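Side-chain contacts in secreted effector protein sseI (Salmonella enterica subsp. enterica serovar Typhimurium, PDB 4G29), which is a secreted virulence effector whose catalytic domain belongs to the cysteine protease superfamily, has a papain-like fold and probably acts through a Cys-His-Asp triad: residues N28-I31 / N32-M36; T47-S50 / N51-E55; H99-N103 / R104-N108. All blocks are in the same frame, centred on the assembly; numbering follows the deposited sequence.

Interaction 1. Residues N28-I31 / N32-M36; sequences NPII and NNKIM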
loop_
_atom_site.group_PDB
_atom_site.type_symbol
_atom_site.label_atom_id
_atom_site.label_comp_id
_atom_site.label_asym_id
_atom_site.label_seq_id
_atom_site.Cartn_x
_atom_site.Cartn_y
_atom_site.Cartn_z
ATOM N N ASN A 28 -8.326 -18.919 2.699
ATOM C CA ASN A 28 -8.353 -19.087 1.253
ATOM C C ASN A 28 -6.957 -19.524 0.816
ATOM O O ASN A 28 -5.997 -18.774 0.982
ATOM C CB ASN A 28 -8.697 -17.771 0.585
ATOM C CG ASN A 28 -8.743 -17.888 -0.928
ATOM O OD1 ASN A 28 -7.715 -17.858 -1.584
ATOM N ND2 ASN A 28 -9.919 -18.039 -1.484
ATOM N N PRO A 29 -6.851 -20.691 0.172
ATOM C CA PRO A 29 -5.513 -21.223 -0.093
ATOM C C PRO A 29 -4.675 -20.381 -1.085
ATOM O O PRO A 29 -3.457 -20.291 -0.954
ATOM C CB PRO A 29 -5.761 -22.597 -0.672
ATOM C CG PRO A 29 -7.211 -22.790 -0.781
ATOM C CD PRO A 29 -7.938 -21.642 -0.150
ATOM N N ILE A 30 -5.348 -19.747 -2.048
ATOM C CA ILE A 30 -4.659 -18.881 -3.007
ATOM C C ILE A 30 -4.145 -17.596 -2.284
ATOM O O ILE A 30 -2.952 -17.178 -2.444
ATOM C CB ILE A 30 -5.595 -18.560 -4.172
ATOM C CG1 ILE A 30 -5.817 -19.810 -5.049
ATOM C CG2 ILE A 30 -5.030 -17.407 -5.002
ATOM C CD1 ILE A 30 -6.886 -19.697 -6.085
ATOM N N ILE A 31 -5.031 -16.978 -1.492
ATOM C CA ILE A 31 -4.609 -15.786 -0.703
ATOM C C ILE A 31 -3.528 -16.151 0.331
ATOM O O ILE A 31 -2.549 -15.409 0.485
ATOM C CB ILE A 31 -5.786 -15.021 -0.050
ATOM C CG1 ILE A 31 -6.763 -14.520 -1.138
ATOM C CG2 ILE A 31 -5.259 -13.905 0.903
ATOM C CD1 ILE A 31 -8.000 -13.847 -0.652
ATOM N N ASN A 32 -3.681 -17.276 1.013
ATOM C CA ASN A 32 -2.680 -17.749 1.929
ATOM C C ASN A 32 -1.303 -17.866 1.252
ATOM O O ASN A 32 -0.310 -17.413 1.808
ATOM C CB ASN A 32 -3.058 -19.104 2.524
ATOM C CG ASN A 32 -2.135 -19.481 3.633
ATOM O OD1 ASN A 32 -1.882 -18.683 4.542
ATOM N ND2 ASN A 32 -1.535 -20.638 3.513
ATOM N N ASN A 33 -1.265 -18.422 0.051
ATOM C CA ASN A 33 0.022 -18.586 -0.645
ATOM C C ASN A 33 0.608 -17.260 -1.053
ATOM O O ASN A 33 1.817 -17.079 -0.990
ATOM C CB ASN A 33 -0.042 -19.459 -1.852
ATOM C CG ASN A 33 1.316 -19.478 -2.622
ATOM O OD1 ASN A 33 2.363 -19.877 -2.061
ATOM N ND2 ASN A 33 1.315 -18.948 -3.855
ATOM N N LYS A 34 -0.247 -16.288 -1.380
ATOM C CA LYS A 34 0.247 -14.988 -1.790
ATOM C C LYS A 34 0.734 -14.176 -0.574
ATOM O O LYS A 34 1.662 -13.395 -0.667
ATOM C CB LYS A 34 -0.848 -14.261 -2.556
ATOM C CG LYS A 34 -1.041 -14.821 -3.964
ATOM C CD LYS A 34 -2.066 -14.063 -4.749
ATOM C CE LYS A 34 -2.251 -14.725 -6.129
ATOM N NZ LYS A 34 -3.113 -13.915 -7.094
ATOM N N ILE A 35 0.136 -14.382 0.587
ATOM C CA ILE A 35 0.623 -13.778 1.807
ATOM C C ILE A 35 1.927 -14.450 2.244
ATOM O O ILE A 35 2.811 -13.810 2.781
ATOM C CB ILE A 35 -0.471 -13.771 2.928
ATOM C CG1 ILE A 35 -1.615 -12.857 2.507
ATOM C CG2 ILE A 35 0.119 -13.345 4.247
ATOM C CD1 ILE A 35 -2.810 -12.877 3.512
HETATM N N MSE A 36 2.039 -15.751 2.061
HETATM C CA MSE A 36 3.304 -16.405 2.365
HETATM C C MSE A 36 4.427 -15.971 1.444
HETATM O O MSE A 36 5.588 -15.895 1.853
HETATM C CB MSE A 36 3.136 -17.940 2.304
HETATM C CG MSE A 36 4.208 -18.643 3.018
HETATM SE SE MSE A 36 4.019 -20.562 3.093
HETATM C CE MSE A 36 2.211 -20.561 3.710
HETATM O O HOH W 1 -1.295 -18.653 -4.722
#

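Interaction 2. Residues T47-S50 / N51-E55; sequences TPVS and NFMNE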
loop_
_atom_site.group_PDB
_atom_site.type_symbol
_atom_site.label_atom_id
_atom_site.label_comp_id
_atom_site.label_asym_id
_atom_site.label_seq_id
_atom_site.Cartn_x
_atom_site.Cartn_y
_atom_site.Cartn_z
ATOM N N THR A 47 -8.292 -6.875 -6.215
ATOM C CA THR A 47 -9.678 -7.260 -6.431
ATOM C C THR A 47 -10.153 -8.188 -5.312
ATOM O O THR A 47 -11.216 -7.942 -4.686
ATOM C CB THR A 47 -9.877 -7.796 -7.833
ATOM O OG1 THR A 47 -9.717 -6.702 -8.746
ATOM C CG2 THR A 47 -11.243 -8.473 -7.990
ATOM N N PRO A 48 -9.374 -9.258 -4.998
ATOM C CA PRO A 48 -9.861 -10.129 -3.960
ATOM C C PRO A 48 -10.018 -9.480 -2.588
ATOM O O PRO A 48 -11.018 -9.696 -1.889
ATOM C CB PRO A 48 -8.815 -11.238 -3.889
ATOM C CG PRO A 48 -7.939 -11.069 -5.071
ATOM C CD PRO A 48 -8.270 -9.846 -5.788
ATOM N N VAL A 49 -9.054 -8.657 -2.211
ATOM C CA VAL A 49 -9.136 -7.900 -0.960
ATOM C C VAL A 49 -10.310 -6.935 -0.952
ATOM O O VAL A 49 -11.020 -6.839 0.105
ATOM C CB VAL A 49 -7.787 -7.209 -0.607
ATOM C CG1 VAL A 49 -7.917 -6.205 0.569
ATOM C CG2 VAL A 49 -6.759 -8.275 -0.288
ATOM N N SER A 50 -10.530 -6.204 -2.039
ATOM C CA SER A 50 -11.734 -5.350 -2.154
ATOM C C SER A 50 -13.026 -6.159 -1.990
ATOM O O SER A 50 -13.947 -5.748 -1.254
ATOM C CB SER A 50 -11.738 -4.648 -3.518
ATOM O OG SER A 50 -12.935 -3.905 -3.678
ATOM N N ASN A 51 -13.135 -7.300 -2.696
ATOM C CA ASN A 51 -14.332 -8.141 -2.536
ATOM C C ASN A 51 -14.544 -8.529 -1.071
ATOM O O ASN A 51 -15.664 -8.527 -0.580
ATOM C CB ASN A 51 -14.196 -9.405 -3.384
ATOM C CG ASN A 51 -14.287 -9.132 -4.877
ATOM O OD1 ASN A 51 -14.604 -8.005 -5.312
ATOM N ND2 ASN A 51 -13.992 -10.150 -5.679
ATOM N N PHE A 52 -13.457 -8.918 -0.419
ATOM C CA PHE A 52 -13.478 -9.303 0.986
ATOM C C PHE A 52 -14.008 -8.167 1.870
ATOM O O PHE A 52 -14.903 -8.354 2.698
ATOM C CB PHE A 52 -12.099 -9.752 1.461
ATOM C CG PHE A 52 -12.087 -10.190 2.890
ATOM C CD1 PHE A 52 -12.486 -11.463 3.240
ATOM C CD2 PHE A 52 -11.740 -9.300 3.907
ATOM C CE1 PHE A 52 -12.495 -11.843 4.582
ATOM C CE2 PHE A 52 -11.791 -9.674 5.241
ATOM C CZ PHE A 52 -12.142 -10.940 5.565
HETATM N N MSE A 53 -13.411 -6.999 1.713
HETATM C CA MSE A 53 -13.792 -5.838 2.494
HETATM C C MSE A 53 -15.257 -5.453 2.292
HETATM O O MSE A 53 -15.985 -5.163 3.276
HETATM C CB MSE A 53 -12.837 -4.668 2.152
HETATM C CG MSE A 53 -11.377 -4.916 2.564
HETATM SE SE MSE A 53 -10.321 -3.410 2.012
HETATM C CE MSE A 53 -11.094 -2.094 3.112
ATOM N N ASN A 54 -15.731 -5.526 1.064
ATOM C CA ASN A 54 -17.079 -5.149 0.730
ATOM C C ASN A 54 -18.032 -6.100 1.414
ATOM O O ASN A 54 -19.029 -5.700 2.003
ATOM C CB ASN A 54 -17.278 -5.122 -0.783
ATOM C CG ASN A 54 -18.705 -4.965 -1.162
ATOM O OD1 ASN A 54 -19.270 -3.883 -1.058
ATOM N ND2 ASN A 54 -19.313 -6.053 -1.611
ATOM N N GLU A 55 -17.687 -7.375 1.388
ATOM C CA GLU A 55 -18.579 -8.351 1.980
ATOM C C GLU A 55 -18.577 -8.254 3.539
ATOM O O GLU A 55 -19.521 -8.623 4.201
ATOM C CB GLU A 55 -18.229 -9.723 1.443
ATOM C CG GLU A 55 -19.393 -10.694 1.580
ATOM C CD GLU A 55 -19.349 -11.421 2.883
ATOM O OE1 GLU A 55 -18.224 -11.475 3.463
ATOM O OE2 GLU A 55 -20.417 -11.919 3.330
HETATM O O HOH W 2 -14.840 -5.341 -4.871
#

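Interaction 3. Residues H99-N103 / R104-N108; sequences HQFEN and RGMSN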
loop_
_atom_site.group_PDB
_atom_site.type_symbol
_atom_site.label_atom_id
_atom_site.label_comp_id
_atom_site.label_asym_id
_atom_site.label_seq_id
_atom_site.Cartn_x
_atom_site.Cartn_y
_atom_site.Cartn_z
ATOM N N HIS A 99 4.821 -6.761 3.421
ATOM C CA HIS A 99 6.040 -7.459 3.778
ATOM C C HIS A 99 6.855 -7.947 2.607
ATOM O O HIS A 99 7.985 -8.475 2.836
ATOM C CB HIS A 99 5.830 -8.603 4.754
ATOM C CG HIS A 99 4.758 -9.535 4.326
ATOM N ND1 HIS A 99 4.965 -10.884 4.131
ATOM C CD2 HIS A 99 3.495 -9.284 3.951
ATOM C CE1 HIS A 99 3.815 -11.433 3.754
ATOM N NE2 HIS A 99 2.919 -10.474 3.615
ATOM N N GLN A 100 6.371 -7.736 1.382
ATOM C CA GLN A 100 7.249 -7.922 0.218
ATOM C C GLN A 100 8.531 -7.064 0.296
ATOM O O GLN A 100 9.506 -7.382 -0.350
ATOM C CB GLN A 100 6.538 -7.733 -1.107
ATOM C CG GLN A 100 6.223 -6.319 -1.486
ATOM C CD GLN A 100 5.981 -6.098 -2.966
ATOM O OE1 GLN A 100 6.591 -6.758 -3.815
ATOM N NE2 GLN A 100 5.177 -5.073 -3.293
ATOM N N PHE A 101 8.518 -6.016 1.119
ATOM C CA PHE A 101 9.643 -5.085 1.284
ATOM C C PHE A 101 10.575 -5.389 2.459
ATOM O O PHE A 101 11.630 -4.730 2.623
ATOM C CB PHE A 101 9.121 -3.644 1.390
ATOM C CG PHE A 101 8.339 -3.217 0.197
ATOM C CD1 PHE A 101 8.918 -3.264 -1.047
ATOM C CD2 PHE A 101 7.024 -2.808 0.323
ATOM C CE1 PHE A 101 8.230 -2.920 -2.179
ATOM C CE2 PHE A 101 6.303 -2.435 -0.782
ATOM C CZ PHE A 101 6.886 -2.493 -2.035
ATOM N N GLU A 102 10.214 -6.388 3.262
ATOM C CA GLU A 102 10.998 -6.752 4.466
ATOM C C GLU A 102 12.484 -6.897 4.201
ATOM O O GLU A 102 13.333 -6.438 5.013
ATOM C CB GLU A 102 10.482 -8.058 5.065
ATOM C CG GLU A 102 10.969 -8.297 6.489
ATOM C CD GLU A 102 10.585 -9.676 7.018
ATOM O OE1 GLU A 102 10.161 -10.533 6.198
ATOM O OE2 GLU A 102 10.726 -9.897 8.256
ATOM N N ASN A 103 12.792 -7.533 3.085
ATOM C CA ASN A 103 14.154 -7.802 2.667
ATOM C C ASN A 103 14.724 -6.781 1.672
ATOM O O ASN A 103 15.766 -7.055 1.067
ATOM C CB ASN A 103 14.224 -9.228 2.094
ATOM C CG ASN A 103 13.971 -10.297 3.165
ATOM O OD1 ASN A 103 14.564 -10.253 4.240
ATOM N ND2 ASN A 103 13.064 -11.239 2.890
ATOM N N ARG A 104 14.069 -5.615 1.536
ATOM C CA ARG A 104 14.485 -4.535 0.602
ATOM C C ARG A 104 14.681 -3.180 1.258
ATOM O O ARG A 104 14.347 -2.146 0.683
ATOM C CB ARG A 104 13.448 -4.394 -0.495
ATOM C CG ARG A 104 13.341 -5.649 -1.275
ATOM C CD ARG A 104 12.104 -5.712 -2.090
ATOM N NE ARG A 104 12.117 -6.975 -2.828
ATOM C CZ ARG A 104 11.697 -7.126 -4.081
ATOM N NH1 ARG A 104 11.213 -6.084 -4.764
ATOM N NH2 ARG A 104 11.758 -8.323 -4.653
ATOM N N GLY A 105 15.205 -3.191 2.475
ATOM C CA GLY A 105 15.456 -1.970 3.221
ATOM C C GLY A 105 14.248 -1.427 3.939
ATOM O O GLY A 105 14.251 -0.278 4.360
HETATM N N MSE A 106 13.200 -2.237 4.088
HETATM C CA MSE A 106 12.072 -1.863 4.913
HETATM C C MSE A 106 11.705 -3.038 5.811
HETATM O O MSE A 106 10.599 -3.569 5.764
HETATM C CB MSE A 106 10.899 -1.384 4.039
HETATM C CG MSE A 106 11.303 -0.161 3.258
HETATM SE SE MSE A 106 9.835 0.504 2.155
HETATM C CE MSE A 106 10.456 -0.317 0.498
ATOM N N SER A 107 12.662 -3.399 6.669
ATOM C CA SER A 107 12.537 -4.579 7.489
ATOM C C SER A 107 11.409 -4.496 8.484
ATOM O O SER A 107 10.944 -5.545 8.965
ATOM C CB SER A 107 13.830 -4.855 8.252
ATOM O OG SER A 107 13.939 -3.953 9.339
ATOM N N ASN A 108 10.995 -3.282 8.830
ATOM C CA ASN A 108 9.877 -3.054 9.737
ATOM C C ASN A 108 8.527 -3.483 9.156
ATOM O O ASN A 108 7.572 -3.735 9.897
ATOM C CB ASN A 108 9.836 -1.585 10.188
ATOM C CG ASN A 108 11.025 -1.201 11.118
ATOM O OD1 ASN A 108 11.552 -2.040 11.865
ATOM N ND2 ASN A 108 11.439 0.067 11.071
HETATM O O HOH W 3 11.784 -7.956 9.852
#

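Interaction 1. Residues N28-I31 / N32-M36
With CG1 of I31 beside the backbone N (chi1 -60°), its CG2 stands anti to that N and points forward along the helix, where I35, its CG1 beside the backbone N, reaches back with CD1; I31 CG2 and I35 CD1 meet at 3.7 Å, the two branches crossing at a slant. One residue earlier the same spacing recurs: I30 and K34 run side by side, I30 CG2 lying 4.0 Å from K34 CE, the extended lysine chain running alongside and meeting the methyl through CE. N28 caps the helix. Its amide oxygen OD1 takes the I31 N-H at 2.8 Å on a lone pair, in the carbonyl plane and nearly straight (171°), while the N28 carbonyl O receives N32 N at 2.8 Å, so one asparagine serves two consecutive amides of the first turn. A water accepts from N33 ND2 (2.8 Å) and donates to I30 O, which also accepts from K34 N at 3.0 Å. This is the opening of helix 29-36. I31 and I35 lean on helix 18-26, at L25 and at L22 and K26 respectively; I35 also packs against V96, H99 and P112, and K34 NZ bonds S44 OG at the start of helix 42-55.

Interaction 2. Residues T47-S50 / N51-E55
The carbonyl oxygen of T47 holds the N51 N-H at 2.8 Å, nearly linear at 171°, and the N51 side chain folds back over the same oxygen. With CG beside its own backbone N (chi1 -70°), N51 brings its amide carbon CG to 3.3 Å from T47 O. T47 and N51 lie alongside each other, the T47 methyl CG2 being 4.0 Å from N51 ND2. The other end of that amide is tied down by water: one molecule donates to N51 OD1 at 2.7 Å and hydrogen-bonds S50 OG at 2.7 Å, bridging two successive side chains. S50 OG is bonded in addition to Y63 OH of strand 61-69, so the hydroxyl of this buried serine has both a protein and a water partner.

A different side of the helix is apolar. V49 CG1 approaches the selenium of selenomethionine M53 at 4.0 Å, the two chains meeting at an angle. The M53 chain starts back toward the previous turn, its CG 3.1 Å from V49 O, and then bends at chi3 (65°). V49 O itself accepts M53 N at 2.9 Å. V49 and M53 both touch F94 and V83 of the central sheet, and M53 also meets I61. F52, with CG anti to the backbone N, turns toward E24 and L25 of helix 18-26 while still touching F94.

The chemistry thus divides around the helix: V49 and M53 present hydrocarbon and selenium to the sheet, whereas N51 is exposed and its amide oxygen is hydrated. Between them, S50 brings a hydroxyl to the sheet side, and its bonds imply that this buried polar group is satisfied by Y63 and the bridging water.

Interaction 3. Residues H99-N103 / R104-N108
A type I beta turn from F101 to R104 organises this loop between strands 90-95 and 113-116, and is accompanied by a Met-aromatic contact. F101 O is the acceptor that two amides share: R104 N closes the turn at 2.8 Å and M106 N adds a longer bond of 3.3 Å, the two donors reaching the oxygen from opposite faces of its carbonyl plane. F101 and selenomethionine M106 lie side by side, pointing the same way. M106 CE rests 3.6 Å from F101 CG, and its selenium is 5.1 Å from the ring centroid, 34° off the ring normal; a bend at chi3 (-99°) swings the methyl back to the ring. Over one face of the same ring sits Q100 CG, 3.8 Å above the plane. R104, extended from CG to NE, crosses past the ring at a slant, its CD 3.5 Å from Q100 O. Farther along, a water donates to both E102 OE2 and S107 O, linking the two limbs of the loop.

Q100 NE2 bonds H80 ND1, and the F101 ring meets the H80 ring edge-to-face; H80 is the histidine of a probable Cys-His-Asp triad. Q100 and F101 thus join the turn to the likely site, with M106 packed against F101: the hydrogen bond from the Q100 side-chain amide is consistent with an influence on the orientation of the imidazole, while F101 supplies an aromatic, apolar neighbour.

Overall arrangement
The three contacts follow one another along the chain. Interactions 1 and 2 occupy successive helices, 29-36 and 42-55, with centres about 15 Å apart, and meet where I31 CD1 packs 4.2 Å from P48 CB. Interaction 1 also reaches interaction 3, about 19 Å away between centres, through I35 and H99. Interactions 2 and 3 do not touch: their nearest atoms are about 11 Å apart, and they lie on opposite sides of the chain's centre. They relate differently to the probable triad of C42, H80 and D95. Helix 42-55 begins at C42, and the V49 side chain lies near the triad without touching it, whereas interaction 3 contacts H80 directly.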